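Local coordinates for protein T cell receptor gamma chain (Monodelphis domestica, PDB 7L15) that forms the gamma subunit of the marsupial gamma-mu T cell receptor, pairing with the mu chain in a receptor that probably recognises antigen at the T cell surface, at residues H96-D101 against K105-G110; W37-S40 against P46-L49. All blocks are in the same frame, centred on the assembly; numbering follows the deposited sequence.

Interaction 1. Residues H96-D101 against K105-G110; sequences HCASWD and KVFGEG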
ATOM      1  N   HIS B  96      -0.959  -1.519 -13.293  1.00 41.88           N
ATOM      2  CA  HIS B  96      -1.090  -0.081 -13.123  1.00 35.05           C
ATOM      3  C   HIS B  96      -1.276   0.566 -14.484  1.00 45.77           C
ATOM      4  O   HIS B  96      -0.511   0.289 -15.413  1.00 47.96           O
ATOM      5  CB  HIS B  96       0.155   0.520 -12.475  1.00 37.31           C
ATOM      6  CG  HIS B  96       0.475  -0.025 -11.117  1.00 42.27           C
ATOM      7  ND1 HIS B  96       0.084   0.603  -9.958  1.00 42.32           N
ATOM      8  CD2 HIS B  96       1.192  -1.107 -10.733  1.00 40.17           C
ATOM      9  CE1 HIS B  96       0.528  -0.078  -8.918  1.00 40.68           C
ATOM     10  NE2 HIS B  96       1.192  -1.129  -9.362  1.00 46.67           N
ATOM     11  N   CYS B  97      -2.257   1.446 -14.598  1.00 51.18           N
ATOM     12  CA  CYS B  97      -2.249   2.352 -15.733  1.00 53.68           C
ATOM     13  C   CYS B  97      -1.402   3.571 -15.397  1.00 48.42           C
ATOM     14  O   CYS B  97      -1.204   3.910 -14.233  1.00 50.48           O
ATOM     15  CB  CYS B  97      -3.663   2.777 -16.125  1.00 63.34           C
ATOM     16  SG  CYS B  97      -4.615   3.586 -14.845  1.00 64.62           S
ATOM     17  N   ALA B  98      -0.869   4.213 -16.431  1.00 48.95           N
ATOM     18  CA  ALA B  98       0.035   5.327 -16.211  1.00 44.90           C
ATOM     19  C   ALA B  98      -0.145   6.347 -17.321  1.00 52.50           C
ATOM     20  O   ALA B  98      -0.669   6.036 -18.397  1.00 49.84           O
ATOM     21  CB  ALA B  98       1.487   4.862 -16.152  1.00 44.62           C
ATOM     22  N   SER B  99       0.315   7.571 -17.054  1.00 52.42           N
ATOM     23  CA  SER B  99       0.311   8.611 -18.074  1.00 56.76           C
ATOM     24  C   SER B  99       1.506   9.536 -17.898  1.00 54.48           C
ATOM     25  O   SER B  99       1.836   9.937 -16.778  1.00 58.35           O
ATOM     26  CB  SER B  99      -0.980   9.438 -18.033  1.00 60.18           C
ATOM     27  OG  SER B  99      -1.024  10.306 -19.147  1.00 63.60           O
ATOM     28  N   TRP B 100       2.140   9.881 -19.015  1.00 60.43           N
ATOM     29  CA  TRP B 100       3.157  10.922 -19.018  1.00 61.65           C
ATOM     30  C   TRP B 100       2.531  12.268 -18.689  1.00 63.60           C
ATOM     31  O   TRP B 100       1.447  12.599 -19.176  1.00 67.23           O
ATOM     32  CB  TRP B 100       3.839  11.003 -20.383  1.00 57.98           C
ATOM     33  CG  TRP B 100       4.864   9.942 -20.627  1.00 56.87           C
ATOM     34  CD1 TRP B 100       4.804   8.950 -21.557  1.00 52.11           C
ATOM     35  CD2 TRP B 100       6.108   9.765 -19.927  1.00 58.41           C
ATOM     36  NE1 TRP B 100       5.933   8.162 -21.481  1.00 61.37           N
ATOM     37  CE2 TRP B 100       6.748   8.646 -20.491  1.00 59.69           C
ATOM     38  CE3 TRP B 100       6.737  10.445 -18.878  1.00 62.27           C
ATOM     39  CZ2 TRP B 100       7.984   8.186 -20.043  1.00 58.96           C
ATOM     40  CZ3 TRP B 100       7.968   9.991 -18.436  1.00 61.08           C
ATOM     41  CH2 TRP B 100       8.578   8.871 -19.021  1.00 64.79           C
ATOM     42  N   ASP B 101       3.231  13.051 -17.844  1.00 57.05           N
ATOM     43  CA  ASP B 101       2.898  14.457 -17.561  1.00 73.99           C
ATOM     44  C   ASP B 101       4.222  15.234 -17.558  1.00 72.17           C
ATOM     45  O   ASP B 101       4.793  15.542 -16.506  1.00 62.71           O
ATOM     46  CB  ASP B 101       2.138  14.613 -16.240  1.00 80.99           C
ATOM     47  CG  ASP B 101       1.678  16.046 -15.986  1.00 85.91           C
ATOM     48  OD1 ASP B 101       2.041  16.947 -16.774  1.00 86.81           O
ATOM     49  OD2 ASP B 101       0.944  16.271 -14.997  1.00 87.14           O
ATOM     50  N   LYS B 105       6.166  10.575 -15.073  1.00 51.82           N
ATOM     51  CA  LYS B 105       5.109   9.609 -15.343  1.00 56.36           C
ATOM     52  C   LYS B 105       4.285   9.406 -14.080  1.00 50.75           C
ATOM     53  O   LYS B 105       4.842   9.155 -13.010  1.00 50.17           O
ATOM     54  CB  LYS B 105       5.683   8.277 -15.837  1.00 58.48           C
ATOM     55  CG  LYS B 105       4.713   7.486 -16.703  1.00 58.46           C
ATOM     56  CD  LYS B 105       5.410   6.907 -17.922  1.00 56.79           C
ATOM     57  CE  LYS B 105       4.513   5.920 -18.648  1.00 55.00           C
ATOM     58  NZ  LYS B 105       5.200   5.288 -19.816  1.00 52.37           N
ATOM     59  N   VAL B 106       2.966   9.523 -14.213  1.00 52.07           N
ATOM     60  CA  VAL B 106       2.023   9.375 -13.110  1.00 53.04           C
ATOM     61  C   VAL B 106       1.275   8.060 -13.276  1.00 50.57           C
ATOM     62  O   VAL B 106       0.814   7.732 -14.376  1.00 48.85           O
ATOM     63  CB  VAL B 106       1.030  10.552 -13.050  1.00 51.89           C
ATOM     64  CG1 VAL B 106       0.220  10.474 -11.783  1.00 44.67           C
ATOM     65  CG2 VAL B 106       1.763  11.881 -13.145  1.00 59.20           C
ATOM     66  N   PHE B 107       1.125   7.334 -12.174  1.00 46.23           N
ATOM     67  CA  PHE B 107       0.602   5.977 -12.168  1.00 51.66           C
ATOM     68  C   PHE B 107      -0.669   5.895 -11.342  1.00 52.76           C
ATOM     69  O   PHE B 107      -0.779   6.515 -10.277  1.00 52.03           O
ATOM     70  CB  PHE B 107       1.608   4.975 -11.563  1.00 39.19           C
ATOM     71  CG  PHE B 107       2.756   4.636 -12.460  1.00 46.99           C
ATOM     72  CD1 PHE B 107       3.744   5.569 -12.737  1.00 40.74           C
ATOM     73  CD2 PHE B 107       2.859   3.358 -13.010  1.00 49.34           C
ATOM     74  CE1 PHE B 107       4.807   5.244 -13.558  1.00 42.62           C
ATOM     75  CE2 PHE B 107       3.914   3.022 -13.826  1.00 44.73           C
ATOM     76  CZ  PHE B 107       4.896   3.968 -14.107  1.00 43.30           C
ATOM     77  N   GLY B 108      -1.606   5.090 -11.812  1.00 52.50           N
ATOM     78  CA  GLY B 108      -2.705   4.681 -10.974  1.00 49.15           C
ATOM     79  C   GLY B 108      -2.233   3.827  -9.813  1.00 54.27           C
ATOM     80  O   GLY B 108      -1.102   3.337  -9.748  1.00 53.53           O
ATOM     81  N   GLU B 109      -3.157   3.625  -8.883  1.00 51.48           N
ATOM     82  CA  GLU B 109      -2.881   2.851  -7.689  1.00 46.18           C
ATOM     83  C   GLU B 109      -2.801   1.349  -7.973  1.00 43.08           C
ATOM     84  O   GLU B 109      -2.284   0.608  -7.145  1.00 39.93           O
ATOM     85  CB  GLU B 109      -3.968   3.169  -6.644  1.00 38.86           C
ATOM     86  CG  GLU B 109      -3.478   3.245  -5.211  1.00 61.40           C
ATOM     87  CD  GLU B 109      -4.582   3.652  -4.243  1.00 76.60           C
ATOM     88  OE1 GLU B 109      -5.410   2.781  -3.890  1.00 77.15           O
ATOM     89  OE2 GLU B 109      -4.636   4.843  -3.853  1.00 82.13           O
ATOM     90  N   GLY B 110      -3.310   0.880  -9.108  1.00 53.04           N
ATOM     91  CA  GLY B 110      -3.185  -0.516  -9.462  1.00 47.31           C
ATOM     92  C   GLY B 110      -4.360  -1.393  -9.073  1.00 52.86           C
ATOM     93  O   GLY B 110      -4.971  -1.191  -8.022  1.00 52.65           O
TER
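S99 and V106 face each other as a hydrogen-bonded antiparallel pair in the F-G hairpin of an immunoglobulin V domain. S99 N gives to V106 O at 2.7 Å, and V106 N returns the bond to S99 O at 2.8 Å. Further along, G108 N reaches C97 O at 2.7 Å where strand 104-116 leaves regular pairing. H96 bonds to that glycine in a different way: its ND1 donates to G108 O at 3.0 Å, with the acceptor close to the imidazole plane but the donor lying above the carbonyl plane. With CG beside its own backbone N (chi1 -60°), the ring is directed at the bend of 108-110. This bend has the G-x-G sequence of the conserved FGxG motif of V domains, and G110 has a positive phi, 95°, that suits glycine.

CH-pi contacts dominate the face carrying A98, W100, K105 and F107. A98 CB sits over the centre of the F107 ring, 3.8 Å from its centroid, while H96 CB lies at the edge of that ring. One face of the W100 indole receives the aliphatic part of K105, and R108 of the mu chain makes a cation-pi contact with the same indole. The mu chain borders this face: D116 O of that chain accepts a hydrogen bond from W100 NE1, and W53 of that chain meets H96 edge-to-face. On the reverse face C97 forms the disulfide to C25 that joins the two sheets.

The K105 chain, its NZ bonded to Y38, is bent at chi2 (136°) and crosses the indole obliquely; CD stands 3.5 Å from the centroid of the W100 six-membered ring.

Interaction 2. Residues W37-S40 against P46-L49; sequences WYRS and PERL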
ATOM      1  N   TRP B  37       0.027   0.797 -19.698  1.00 49.98           N
ATOM      2  CA  TRP B  37      -0.348  -0.283 -18.785  1.00 50.16           C
ATOM      3  C   TRP B  37       0.900  -1.047 -18.380  1.00 48.94           C
ATOM      4  O   TRP B  37       1.514  -1.715 -19.215  1.00 50.23           O
ATOM      5  CB  TRP B  37      -1.370  -1.229 -19.416  1.00 50.12           C
ATOM      6  CG  TRP B  37      -2.763  -0.677 -19.382  1.00 52.95           C
ATOM      7  CD1 TRP B  37      -3.409  -0.028 -20.386  1.00 51.93           C
ATOM      8  CD2 TRP B  37      -3.671  -0.707 -18.276  1.00 41.10           C
ATOM      9  NE1 TRP B  37      -4.672   0.339 -19.981  1.00 51.04           N
ATOM     10  CE2 TRP B  37      -4.855  -0.069 -18.689  1.00 56.54           C
ATOM     11  CE3 TRP B  37      -3.605  -1.229 -16.989  1.00 46.85           C
ATOM     12  CZ2 TRP B  37      -5.958   0.071 -17.855  1.00 58.44           C
ATOM     13  CZ3 TRP B  37      -4.707  -1.078 -16.154  1.00 49.76           C
ATOM     14  CH2 TRP B  37      -5.864  -0.439 -16.593  1.00 47.05           C
ATOM     15  N   TYR B  38       1.262  -0.949 -17.100  1.00 44.77           N
ATOM     16  CA  TYR B  38       2.416  -1.621 -16.524  1.00 40.11           C
ATOM     17  C   TYR B  38       1.947  -2.771 -15.641  1.00 48.09           C
ATOM     18  O   TYR B  38       0.830  -2.761 -15.116  1.00 46.43           O
ATOM     19  CB  TYR B  38       3.270  -0.648 -15.678  1.00 39.58           C
ATOM     20  CG  TYR B  38       4.083   0.358 -16.503  1.00 44.67           C
ATOM     21  CD1 TYR B  38       3.491   1.485 -17.048  1.00 44.48           C
ATOM     22  CD2 TYR B  38       5.441   0.176 -16.701  1.00 51.21           C
ATOM     23  CE1 TYR B  38       4.226   2.401 -17.792  1.00 47.31           C
ATOM     24  CE2 TYR B  38       6.186   1.082 -17.433  1.00 45.64           C
ATOM     25  CZ  TYR B  38       5.577   2.186 -17.982  1.00 50.74           C
ATOM     26  OH  TYR B  38       6.330   3.083 -18.708  1.00 47.51           O
ATOM     27  N   ARG B  39       2.806  -3.772 -15.490  1.00 43.36           N
ATOM     28  CA  ARG B  39       2.535  -4.905 -14.627  1.00 45.66           C
ATOM     29  C   ARG B  39       3.680  -5.077 -13.649  1.00 45.61           C
ATOM     30  O   ARG B  39       4.852  -4.962 -14.017  1.00 45.13           O
ATOM     31  CB  ARG B  39       2.339  -6.205 -15.408  1.00 43.66           C
ATOM     32  CG  ARG B  39       2.174  -7.426 -14.492  1.00 44.24           C
ATOM     33  CD  ARG B  39       1.769  -8.670 -15.266  1.00 50.30           C
ATOM     34  NE  ARG B  39       2.790  -9.040 -16.236  1.00 44.52           N
ATOM     35  CZ  ARG B  39       2.647  -9.987 -17.152  1.00 45.24           C
ATOM     36  NH1 ARG B  39       1.516 -10.681 -17.233  1.00 44.68           N
ATOM     37  NH2 ARG B  39       3.652 -10.247 -17.968  1.00 42.85           N
ATOM     38  N   SER B  40       3.328  -5.408 -12.418  1.00 37.38           N
ATOM     39  CA  SER B  40       4.284  -5.657 -11.361  1.00 39.01           C
ATOM     40  C   SER B  40       4.053  -7.049 -10.788  1.00 40.45           C
ATOM     41  O   SER B  40       2.933  -7.375 -10.382  1.00 40.44           O
ATOM     42  CB  SER B  40       4.131  -4.600 -10.279  1.00 41.36           C
ATOM     43  OG  SER B  40       4.821  -4.982  -9.129  1.00 47.91           O
ATOM     44  N   PRO B  46       9.038  -4.402 -12.629  1.00 34.46           N
ATOM     45  CA  PRO B  46       7.812  -3.922 -13.276  1.00 34.86           C
ATOM     46  C   PRO B  46       8.115  -3.582 -14.726  1.00 37.28           C
ATOM     47  O   PRO B  46       9.224  -3.175 -15.069  1.00 38.49           O
ATOM     48  CB  PRO B  46       7.419  -2.683 -12.463  1.00 39.61           C
ATOM     49  CG  PRO B  46       8.590  -2.382 -11.576  1.00 43.97           C
ATOM     50  CD  PRO B  46       9.396  -3.644 -11.422  1.00 34.30           C
ATOM     51  N   GLU B  47       7.138  -3.796 -15.595  1.00 38.25           N
ATOM     52  CA  GLU B  47       7.387  -3.569 -17.009  1.00 40.25           C
ATOM     53  C   GLU B  47       6.100  -3.134 -17.680  1.00 49.89           C
ATOM     54  O   GLU B  47       4.993  -3.393 -17.193  1.00 47.11           O
ATOM     55  CB  GLU B  47       7.959  -4.816 -17.698  1.00 39.24           C
ATOM     56  CG  GLU B  47       7.102  -6.072 -17.612  1.00 50.74           C
ATOM     57  CD  GLU B  47       7.655  -7.222 -18.477  1.00 65.46           C
ATOM     58  OE1 GLU B  47       8.317  -6.948 -19.517  1.00 64.79           O
ATOM     59  OE2 GLU B  47       7.421  -8.396 -18.112  1.00 67.94           O
ATOM     60  N   ARG B  48       6.255  -2.450 -18.804  1.00 44.66           N
ATOM     61  CA  ARG B  48       5.091  -2.019 -19.547  1.00 41.89           C
ATOM     62  C   ARG B  48       4.631  -3.151 -20.452  1.00 43.50           C
ATOM     63  O   ARG B  48       5.451  -3.864 -21.039  1.00 41.67           O
ATOM     64  CB  ARG B  48       5.397  -0.769 -20.364  1.00 41.61           C
ATOM     65  CG  ARG B  48       4.118  -0.139 -20.913  1.00 49.24           C
ATOM     66  CD  ARG B  48       4.388   1.125 -21.714  1.00 44.30           C
ATOM     67  NE  ARG B  48       4.953   0.810 -23.018  1.00 46.82           N
ATOM     68  CZ  ARG B  48       5.292   1.717 -23.926  1.00 56.10           C
ATOM     69  NH1 ARG B  48       5.127   3.011 -23.672  1.00 52.35           N
ATOM     70  NH2 ARG B  48       5.806   1.326 -25.084  1.00 57.69           N
ATOM     71  N   LEU B  49       3.316  -3.356 -20.510  1.00 47.84           N
ATOM     72  CA  LEU B  49       2.734  -4.363 -21.386  1.00 51.81           C
ATOM     73  C   LEU B  49       2.304  -3.791 -22.729  1.00 53.64           C
ATOM     74  O   LEU B  49       2.504  -4.439 -23.758  1.00 53.21           O
ATOM     75  CB  LEU B  49       1.523  -5.022 -20.715  1.00 52.70           C
ATOM     76  CG  LEU B  49       1.705  -5.584 -19.303  1.00 61.70           C
ATOM     77  CD1 LEU B  49       0.567  -6.518 -18.922  1.00 69.27           C
ATOM     78  CD2 LEU B  49       3.027  -6.298 -19.160  1.00 53.69           C
TER
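R39 and E47 hold each other through both backbone polar groups, R39 N donating to E47 O at 2.8 Å and E47 N to R39 O at 3.0 Å. A third bond, L49 N to W37 O at 2.8 Å, extends this antiparallel pairing of the C and C' strands of the V domain. The guanidinium of R39 has E47 OE2 at its edge, but NH2 and OE2 are 4.2 Å apart, beyond a salt bridge.

Around this backbone core, Y38 and R48 form the non-hydrogen-bonded pair. R48 CB lies over one face of the phenol, 3.8 Å from the centroid of the Y38 ring and displaced toward its rim. R48 CG is anti to the backbone N (chi1 -168°), which carries the chain on past the ring until NE pairs with D62. On the face carrying R39 and E47, L49 CD2 approaches R39 CB at 3.8 Å, the two side chains crossing at about a right angle.

The W37 indole packs between the sheets against L23, C25, C80 and L82. Y38 instead faces F120 of the mu chain, and strand 34-40 is flanked by strands 47-53 and 93-101.

Interaction 2 closes before interaction 1 opens along the chain, and their centres lie about 10 Å apart within the same V domain. Both belong to one mixed sheet, in which strand 104-116 is followed by 93-101, 34-40 and 47-53, so each contact is a hairpin and the two inner strands are direct neighbours. Their seam is bonded by backbone, with H96 O 2.7 Å from Y38 N, and by side chains, with K105 NZ 2.7 Å from Y38 OH; the F107 and Y38 rings also meet. The Y38 side chain thus joins the two hairpins on the side of the sheet turned to the mu chain, consistent with a shared V-domain pairing surface.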